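Local coordinates for protein N-acetylneuraminate epimerase (Escherichia coli, PDB 2UVK) that speeds the interconversion of the alpha and beta anomers of N-acetylneuraminic acid, converting the alpha form to the beta form in the periplasm as a homodimer, at residues Phe115-Lys120 and Leu222-Asn227; Asp158-Asp163 and Glu268-Gly273; Leu171-Asp174 and Gln179-Tyr182. All blocks are in the same frame, centred on the assembly; numbering follows the deposited sequence.

Contact 1 of 3, residues Phe115-Lys120 and Leu222-Asn227; sequences FVHNGK and LDFTGN
F224 lays its ring over a face of the H117 imidazole. The pair sits where two neighbouring blades of the Kelch beta-propeller meet, one carrying strand 112-117 and the other strand 219-223. It is a face-to-face stack with centroids 4.2 Å apart and planes 30° from parallel. The rings are offset: H117 NE2 lies 3.6 Å from F224 CD1, near the rim. H117 gets there with its CG anti to the backbone N (chi1 176°). N118 CG covers the opposite face of the imidazole.

This stack and the buried F115 ring are the tight part. The F115 ring comes from the opposite direction to F224 and meets it obliquely, with F115 CE1 4.0 Å from F224 CE2. F115 CZ also touches L222 CD2 at 4.2 Å. F115 packs on V196 and T203 of the neighbouring blade, and its ring meets that of Y122 in its own blade.

The solvent side is looser. H117 to K120 form a type I' turn, closed by K120 N to H117 O at 3.1 Å, and N118 at its tip is exposed. Across from it the chain leaves the strand through T225, G226 and N227, all exposed. An Asx turn at D223 shapes the start of this loop. D223 OD1 accepts from T225 OG1 and from T225 N, the latter at 2.9 Å with an N-H...O angle of 160°.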
loop_
_atom_site.group_PDB
_atom_site.type_symbol
_atom_site.label_atom_id
_atom_site.label_comp_id
_atom_site.label_asym_id
_atom_site.label_seq_id
_atom_site.Cartn_x
_atom_site.Cartn_y
_atom_site.Cartn_z
ATOM N N PHE B 115 15.119 -9.862 -5.574
ATOM C CA PHE B 115 15.944 -10.658 -6.488
ATOM C C PHE B 115 16.146 -9.914 -7.799
ATOM O O PHE B 115 15.395 -9.007 -8.138
ATOM C CB PHE B 115 15.332 -12.051 -6.728
ATOM C CG PHE B 115 13.960 -12.043 -7.366
ATOM C CD1 PHE B 115 13.810 -12.286 -8.717
ATOM C CD2 PHE B 115 12.810 -11.851 -6.607
ATOM C CE1 PHE B 115 12.544 -12.321 -9.305
ATOM C CE2 PHE B 115 11.555 -11.878 -7.198
ATOM C CZ PHE B 115 11.430 -12.104 -8.556
ATOM N N VAL B 116 17.185 -10.319 -8.537
ATOM C CA VAL B 116 17.511 -9.674 -9.813
ATOM C C VAL B 116 17.061 -10.609 -10.947
ATOM O O VAL B 116 17.389 -11.803 -10.949
ATOM C CB VAL B 116 19.037 -9.358 -9.926
ATOM C CG1 VAL B 116 19.382 -8.717 -11.287
ATOM C CG2 VAL B 116 19.489 -8.415 -8.784
ATOM N N HIS B 117 16.280 -10.054 -11.864
ATOM C CA HIS B 117 15.868 -10.794 -13.068
ATOM C C HIS B 117 15.920 -9.866 -14.279
ATOM O O HIS B 117 15.393 -8.755 -14.277
ATOM C CB HIS B 117 14.487 -11.381 -12.840
ATOM C CG HIS B 117 13.912 -12.073 -14.030
ATOM N ND1 HIS B 117 14.302 -13.335 -14.416
ATOM C CD2 HIS B 117 12.958 -11.685 -14.903
ATOM C CE1 HIS B 117 13.622 -13.687 -15.494
ATOM N NE2 HIS B 117 12.799 -12.705 -15.809
ATOM N N ASN B 118 16.650 -10.303 -15.312
ATOM C CA ASN B 118 16.792 -9.494 -16.516
ATOM C C ASN B 118 17.092 -8.015 -16.254
ATOM O O ASN B 118 16.445 -7.123 -16.817
ATOM C CB ASN B 118 15.544 -9.637 -17.404
ATOM C CG ASN B 118 15.323 -11.075 -17.910
ATOM O OD1 ASN B 118 14.216 -11.433 -18.318
ATOM N ND2 ASN B 118 16.361 -11.894 -17.857
ATOM N N GLY B 119 18.084 -7.766 -15.404
ATOM C CA GLY B 119 18.631 -6.435 -15.188
ATOM C C GLY B 119 17.795 -5.521 -14.306
ATOM O O GLY B 119 18.056 -4.326 -14.229
ATOM N N LYS B 120 16.785 -6.088 -13.655
ATOM C CA LYS B 120 15.874 -5.300 -12.805
ATOM C C LYS B 120 15.820 -5.925 -11.423
ATOM O O LYS B 120 16.009 -7.135 -11.266
ATOM C CB LYS B 120 14.468 -5.266 -13.411
ATOM C CG LYS B 120 14.403 -4.496 -14.748
ATOM C CD LYS B 120 13.147 -4.769 -15.531
ATOM C CE LYS B 120 13.196 -4.016 -16.879
ATOM N NZ LYS B 120 11.887 -4.003 -17.579
ATOM N N LEU B 222 7.795 -18.669 -8.680
ATOM C CA LEU B 222 7.495 -17.738 -9.745
ATOM C C LEU B 222 8.201 -18.257 -10.980
ATOM O O LEU B 222 9.405 -18.396 -10.975
ATOM C CB LEU B 222 7.992 -16.316 -9.423
ATOM C CG LEU B 222 7.214 -15.534 -8.348
ATOM C CD1 LEU B 222 7.156 -16.226 -6.977
ATOM C CD2 LEU B 222 7.813 -14.120 -8.198
ATOM N N ASP B 223 7.419 -18.529 -12.020
ATOM C CA ASP B 223 7.909 -19.095 -13.269
ATOM C C ASP B 223 7.825 -18.034 -14.375
ATOM O O ASP B 223 6.742 -17.688 -14.846
ATOM C CB ASP B 223 7.061 -20.314 -13.564
ATOM C CG ASP B 223 7.480 -21.029 -14.844
ATOM O OD1 ASP B 223 8.263 -20.465 -15.632
ATOM O OD2 ASP B 223 7.003 -22.168 -15.051
ATOM N N PHE B 224 8.981 -17.507 -14.756
ATOM C CA PHE B 224 9.093 -16.490 -15.791
ATOM C C PHE B 224 9.424 -17.092 -17.171
ATOM O O PHE B 224 9.814 -16.340 -18.053
ATOM C CB PHE B 224 10.235 -15.513 -15.461
ATOM C CG PHE B 224 9.986 -14.612 -14.249
ATOM C CD1 PHE B 224 9.495 -13.337 -14.427
ATOM C CD2 PHE B 224 10.324 -15.023 -12.968
ATOM C CE1 PHE B 224 9.295 -12.495 -13.339
ATOM C CE2 PHE B 224 10.138 -14.159 -11.869
ATOM C CZ PHE B 224 9.619 -12.923 -12.077
ATOM N N THR B 225 9.281 -18.405 -17.344
ATOM C CA THR B 225 9.729 -19.076 -18.589
ATOM C C THR B 225 8.850 -18.766 -19.791
ATOM O O THR B 225 9.303 -18.857 -20.940
ATOM C CB THR B 225 9.806 -20.606 -18.425
ATOM O OG1 THR B 225 8.524 -21.128 -18.043
ATOM C CG2 THR B 225 10.843 -21.007 -17.388
ATOM N N GLY B 226 7.600 -18.403 -19.544
ATOM C CA GLY B 226 6.641 -18.226 -20.614
ATOM C C GLY B 226 6.343 -16.775 -20.883
ATOM O O GLY B 226 6.966 -15.870 -20.322
ATOM N N ASN B 227 5.346 -16.559 -21.729
ATOM C CA ASN B 227 4.927 -15.224 -22.097
ATOM C C ASN B 227 4.275 -14.485 -20.923
ATOM O O ASN B 227 4.241 -13.260 -20.897
ATOM C CB ASN B 227 3.943 -15.289 -23.278
ATOM C CG ASN B 227 4.586 -15.798 -24.579
ATOM O OD1 ASN B 227 3.954 -15.765 -25.635
ATOM N ND2 ASN B 227 5.832 -16.271 -24.507
#

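Contact 2 of 3, residues Asp158-Asp163 and Glu268-Gly273; sequences DKKAED and ENYQNG
Y270 reaches out of helix 266-271 and sets its hydroxyl against the backbone of A161. The first torsion, with CG anti to the backbone N (chi1 -168°), carries the ring to the loop after helix 146-157. A161 N donates to Y270 OH at 2.8 Å and 167°, a nearly straight bond. A161 CB packs by the same hydroxyl at 3.7 Å.

K160 crosses the tyrosine obliquely. Its chain bends at chi2, and its CD comes 3.3 Å from Y270 OH. The amine carries on past one face of the ring, but K160 NZ is 5.0 Å from the centroid, at most a weak cation-pi attraction. A water over a ring face takes a bond from K160 NZ at 2.7 Å and donates to Y270 O.

The E162 carboxylate stands at 80° to the ring plane. A second water, in the ring plane at its edge, donates to E162 OE2 and is 2.6 Å from Y270 OH.

The A161 side chain is about 9 Å from that of E209, the predicted proton acceptor. Between the two segments, one direct hydrogen bond and a few waters do the joining, and the waters would probably soften any direct charge effect on the ring.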
loop_
_atom_site.group_PDB
_atom_site.type_symbol
_atom_site.label_atom_id
_atom_site.label_comp_id
_atom_site.label_asym_id
_atom_site.label_seq_id
_atom_site.Cartn_x
_atom_site.Cartn_y
_atom_site.Cartn_z
ATOM N N ASP B 158 -5.042 -8.980 17.449
ATOM C CA ASP B 158 -6.328 -9.684 17.311
ATOM C C ASP B 158 -6.960 -9.373 15.957
ATOM O O ASP B 158 -8.003 -8.707 15.851
ATOM C CB ASP B 158 -7.291 -9.288 18.435
ATOM C CG ASP B 158 -8.565 -10.116 18.430
ATOM O OD1 ASP B 158 -8.555 -11.211 17.829
ATOM O OD2 ASP B 158 -9.567 -9.658 19.028
ATOM N N LYS B 159 -6.292 -9.826 14.906
ATOM C CA LYS B 159 -6.793 -9.634 13.552
ATOM C C LYS B 159 -6.482 -10.877 12.748
ATOM O O LYS B 159 -5.533 -11.598 13.046
ATOM C CB LYS B 159 -6.103 -8.438 12.881
ATOM C CG LYS B 159 -6.107 -7.146 13.641
ATOM C CD LYS B 159 -5.502 -6.009 12.787
ATOM C CE LYS B 159 -5.479 -4.680 13.539
ATOM N NZ LYS B 159 -6.824 -4.273 14.024
ATOM N N LYS B 160 -7.262 -11.118 11.693
ATOM C CA LYS B 160 -6.922 -12.173 10.757
ATOM C C LYS B 160 -5.719 -11.744 9.919
ATOM O O LYS B 160 -5.463 -10.550 9.797
ATOM C CB LYS B 160 -8.102 -12.485 9.835
ATOM C CG LYS B 160 -9.295 -13.182 10.554
ATOM C CD LYS B 160 -8.935 -14.615 10.971
ATOM C CE LYS B 160 -10.123 -15.452 11.466
ATOM N NZ LYS B 160 -9.810 -16.944 11.598
ATOM N N ALA B 161 -5.031 -12.708 9.337
ATOM C CA ALA B 161 -3.812 -12.431 8.568
ATOM C C ALA B 161 -4.048 -11.403 7.454
ATOM O O ALA B 161 -3.248 -10.476 7.262
ATOM C CB ALA B 161 -3.225 -13.720 8.010
ATOM N N GLU B 162 -5.157 -11.510 6.739
ATOM C CA GLU B 162 -5.457 -10.572 5.652
ATOM C C GLU B 162 -5.531 -9.115 6.102
ATOM O O GLU B 162 -5.326 -8.220 5.286
ATOM C CB GLU B 162 -6.804 -10.874 4.951
ATOM C CG GLU B 162 -7.141 -12.295 4.640
ATOM C CD GLU B 162 -7.808 -12.966 5.831
ATOM O OE1 GLU B 162 -9.062 -12.854 6.057
ATOM O OE2 GLU B 162 -7.056 -13.596 6.549
ATOM N N ASP B 163 -5.878 -8.869 7.368
ATOM C CA ASP B 163 -6.087 -7.516 7.859
ATOM C C ASP B 163 -4.751 -6.757 8.014
ATOM O O ASP B 163 -4.766 -5.550 8.309
ATOM C CB ASP B 163 -6.771 -7.532 9.225
ATOM C CG ASP B 163 -8.176 -8.119 9.186
ATOM O OD1 ASP B 163 -8.822 -8.104 8.145
ATOM O OD2 ASP B 163 -8.628 -8.581 10.245
ATOM N N GLU B 268 -1.372 -24.163 14.512
ATOM C CA GLU B 268 -2.514 -24.883 15.043
ATOM C C GLU B 268 -3.415 -23.921 15.827
ATOM O O GLU B 268 -4.622 -23.925 15.619
ATOM C CB GLU B 268 -2.067 -26.068 15.888
ATOM C CG GLU B 268 -3.214 -27.000 16.265
ATOM C CD GLU B 268 -3.064 -27.523 17.673
ATOM O OE1 GLU B 268 -1.932 -27.907 18.043
ATOM O OE2 GLU B 268 -4.083 -27.537 18.408
ATOM N N ASN B 269 -2.848 -23.055 16.677
ATOM C CA ASN B 269 -3.651 -22.003 17.320
ATOM C C ASN B 269 -4.446 -21.137 16.339
ATOM O O ASN B 269 -5.644 -20.906 16.516
ATOM C CB ASN B 269 -2.809 -21.062 18.165
ATOM C CG ASN B 269 -2.184 -21.722 19.345
ATOM O OD1 ASN B 269 -2.382 -22.925 19.602
ATOM N ND2 ASN B 269 -1.422 -20.933 20.102
ATOM N N TYR B 270 -3.790 -20.621 15.303
ATOM C CA TYR B 270 -4.517 -19.841 14.326
ATOM C C TYR B 270 -5.641 -20.656 13.638
ATOM O O TYR B 270 -6.740 -20.138 13.439
ATOM C CB TYR B 270 -3.557 -19.241 13.286
ATOM C CG TYR B 270 -4.187 -18.190 12.398
ATOM C CD1 TYR B 270 -4.389 -16.885 12.851
ATOM C CD2 TYR B 270 -4.585 -18.498 11.102
ATOM C CE1 TYR B 270 -4.968 -15.926 12.043
ATOM C CE2 TYR B 270 -5.152 -17.533 10.285
ATOM C CZ TYR B 270 -5.333 -16.247 10.759
ATOM O OH TYR B 270 -5.887 -15.280 9.963
ATOM N N GLN B 271 -5.334 -21.896 13.254
ATOM C CA GLN B 271 -6.307 -22.794 12.619
ATOM C C GLN B 271 -7.480 -23.020 13.562
ATOM O O GLN B 271 -8.621 -23.201 13.114
ATOM C CB GLN B 271 -5.655 -24.128 12.225
ATOM C CG GLN B 271 -4.794 -24.049 10.965
ATOM C CD GLN B 271 -4.001 -25.315 10.689
ATOM O OE1 GLN B 271 -3.639 -26.060 11.606
ATOM N NE2 GLN B 271 -3.707 -25.555 9.414
ATOM N N ASN B 272 -7.212 -22.965 14.860
ATOM C CA ASN B 272 -8.252 -23.095 15.881
ATOM C C ASN B 272 -8.957 -21.788 16.258
ATOM O O ASN B 272 -9.734 -21.756 17.209
ATOM C CB ASN B 272 -7.674 -23.776 17.135
ATOM C CG ASN B 272 -7.291 -25.238 16.891
ATOM O OD1 ASN B 272 -7.745 -25.872 15.927
ATOM N ND2 ASN B 272 -6.458 -25.776 17.767
ATOM N N GLY B 273 -8.721 -20.705 15.517
ATOM C CA GLY B 273 -9.471 -19.458 15.744
ATOM C C GLY B 273 -8.883 -18.439 16.711
ATOM O O GLY B 273 -9.531 -17.444 17.020
HETATM O O HOH W 1 -8.829 -14.544 18.004
HETATM O O HOH W 2 -7.993 -17.175 13.587
HETATM O O HOH W 3 -6.888 -15.916 7.641
#

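Contact 3 of 3, residues Leu171-Asp174 and Gln179-Tyr182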
loop_
_atom_site.group_PDB
_atom_site.type_symbol
_atom_site.label_atom_id
_atom_site.label_comp_id
_atom_site.label_asym_id
_atom_site.label_seq_id
_atom_site.Cartn_x
_atom_site.Cartn_y
_atom_site.Cartn_z
ATOM N N LEU B 171 6.866 -6.006 -7.564
ATOM C CA LEU B 171 7.291 -4.705 -8.062
ATOM C C LEU B 171 8.620 -4.886 -8.781
ATOM O O LEU B 171 9.421 -5.731 -8.387
ATOM C CB LEU B 171 7.496 -3.740 -6.879
ATOM C CG LEU B 171 6.378 -3.648 -5.812
ATOM C CD1 LEU B 171 6.846 -2.685 -4.685
ATOM C CD2 LEU B 171 5.066 -3.237 -6.402
ATOM N N SER B 172 8.864 -4.101 -9.823
ATOM C CA SER B 172 10.191 -4.109 -10.440
ATOM C C SER B 172 10.764 -2.696 -10.499
ATOM O O SER B 172 10.082 -1.740 -10.881
ATOM C CB SER B 172 10.173 -4.769 -11.833
ATOM O OG SER B 172 9.396 -4.040 -12.766
ATOM N N PHE B 173 12.017 -2.598 -10.075
ATOM C CA PHE B 173 12.792 -1.364 -10.100
ATOM C C PHE B 173 13.810 -1.482 -11.236
ATOM O O PHE B 173 14.588 -2.434 -11.267
ATOM C CB PHE B 173 13.512 -1.188 -8.760
ATOM C CG PHE B 173 14.593 -0.139 -8.770
ATOM C CD1 PHE B 173 14.300 1.190 -8.579
ATOM C CD2 PHE B 173 15.932 -0.505 -8.951
ATOM C CE1 PHE B 173 15.309 2.165 -8.570
ATOM C CE2 PHE B 173 16.913 0.465 -8.931
ATOM C CZ PHE B 173 16.596 1.785 -8.753
ATOM N N ASP B 174 13.808 -0.496 -12.131
ATOM C CA ASP B 174 14.744 -0.475 -13.275
ATOM C C ASP B 174 15.853 0.519 -12.965
ATOM O O ASP B 174 15.595 1.713 -12.891
ATOM C CB ASP B 174 14.000 -0.086 -14.552
ATOM C CG ASP B 174 14.897 -0.148 -15.803
ATOM O OD1 ASP B 174 16.116 -0.290 -15.639
ATOM O OD2 ASP B 174 14.363 -0.065 -16.927
ATOM N N GLN B 179 12.749 4.007 -11.786
ATOM C CA GLN B 179 11.310 3.971 -11.611
ATOM C C GLN B 179 10.843 2.589 -11.227
ATOM O O GLN B 179 11.491 1.576 -11.535
ATOM C CB GLN B 179 10.590 4.388 -12.894
ATOM C CG GLN B 179 10.980 5.735 -13.432
ATOM C CD GLN B 179 10.812 6.831 -12.414
ATOM O OE1 GLN B 179 9.687 7.143 -12.007
ATOM N NE2 GLN B 179 11.926 7.413 -11.968
ATOM N N TRP B 180 9.670 2.574 -10.572
ATOM C CA TRP B 180 9.003 1.353 -10.089
ATOM C C TRP B 180 7.816 1.002 -10.953
ATOM O O TRP B 180 7.024 1.864 -11.298
ATOM C CB TRP B 180 8.509 1.554 -8.645
ATOM C CG TRP B 180 9.635 1.641 -7.701
ATOM C CD1 TRP B 180 10.323 2.763 -7.329
ATOM C CD2 TRP B 180 10.229 0.556 -6.992
ATOM N NE1 TRP B 180 11.318 2.434 -6.461
ATOM C CE2 TRP B 180 11.311 1.080 -6.252
ATOM C CE3 TRP B 180 10.017 -0.831 -6.990
ATOM C CZ2 TRP B 180 12.122 0.276 -5.439
ATOM C CZ3 TRP B 180 10.811 -1.630 -6.179
ATOM C CH2 TRP B 180 11.866 -1.078 -5.420
ATOM N N SER B 181 7.696 -0.276 -11.286
ATOM C CA SER B 181 6.597 -0.762 -12.112
ATOM C C SER B 181 5.853 -1.912 -11.454
ATOM O O SER B 181 6.420 -2.678 -10.678
ATOM C CB SER B 181 7.136 -1.238 -13.475
ATOM O OG SER B 181 7.703 -0.166 -14.202
ATOM N N TYR B 182 4.577 -2.036 -11.805
ATOM C CA TYR B 182 3.826 -3.233 -11.490
ATOM C C TYR B 182 4.371 -4.403 -12.325
ATOM O O TYR B 182 4.433 -4.305 -13.567
ATOM C CB TYR B 182 2.364 -3.019 -11.814
ATOM C CG TYR B 182 1.501 -4.255 -11.646
ATOM C CD1 TYR B 182 0.826 -4.500 -10.459
ATOM C CD2 TYR B 182 1.361 -5.189 -12.682
ATOM C CE1 TYR B 182 0.035 -5.639 -10.297
ATOM C CE2 TYR B 182 0.588 -6.326 -12.523
ATOM C CZ TYR B 182 -0.085 -6.543 -11.336
ATOM O OH TYR B 182 -0.891 -7.670 -11.173
#
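S172 O holds the shortest hydrogen bond here, 2.8 Å from S181 N, in the carbonyl plane. The CA-H of W180 approaches the same oxygen, with CA at 3.4 Å. This is the antiparallel beta hairpin that forms the outer two strands of a propeller blade. S172 and S181 are a hydrogen-bonded pair, and S172 N returns the bond to S181 O at 3.0 Å.

F173 and W180 are a non-hydrogen-bonded pair, and their side chains share a sheet face with L171. W180 has its CG anti to the carbonyl carbon (chi1 -69°), and the indole leans across the partner strand. F173 CB stands over the indole in a CH-pi contact, 3.6 Å from the centroid of the six-membered ring and 9° off the normal. L171 CB meets the edge of the indole at CE3, 3.9 Å away. W180 NE1 makes a weak hydrogen bond to S103 OG, and the F173 ring meets F71 edge-to-face. Replacing W180 by an alanine would probably open a gap over F173 CB and beside L171 CB and leave S103 OG without its weak bond.

The second subunit borders the hairpin: its K159 NZ bonds to Q179 OE1, and its D163 OD1 accepts from Y182 N.

In the fold
Contacts 1 and 3 share one blade sheet: contact 1 uses its first strand, contact 3 its last two. Their centres are about 13 Å apart, and K120 CB packs on F173 O at 3.6 Å. Contact 1 is mostly buried and joins neighbouring blades through rings. Contact 3 is partly buried and works within a blade, with a backbone ladder under an aromatic layer. Contact 2 is at the surface, its centre about 33 and 32 Å from those of contacts 1 and 3. It links excursions from two non-adjacent blades by a hydroxyl and waters. Contacts 2 and 3 touch the second subunit: D163 and K159 of one chain meet Y182 and Q179 of the other.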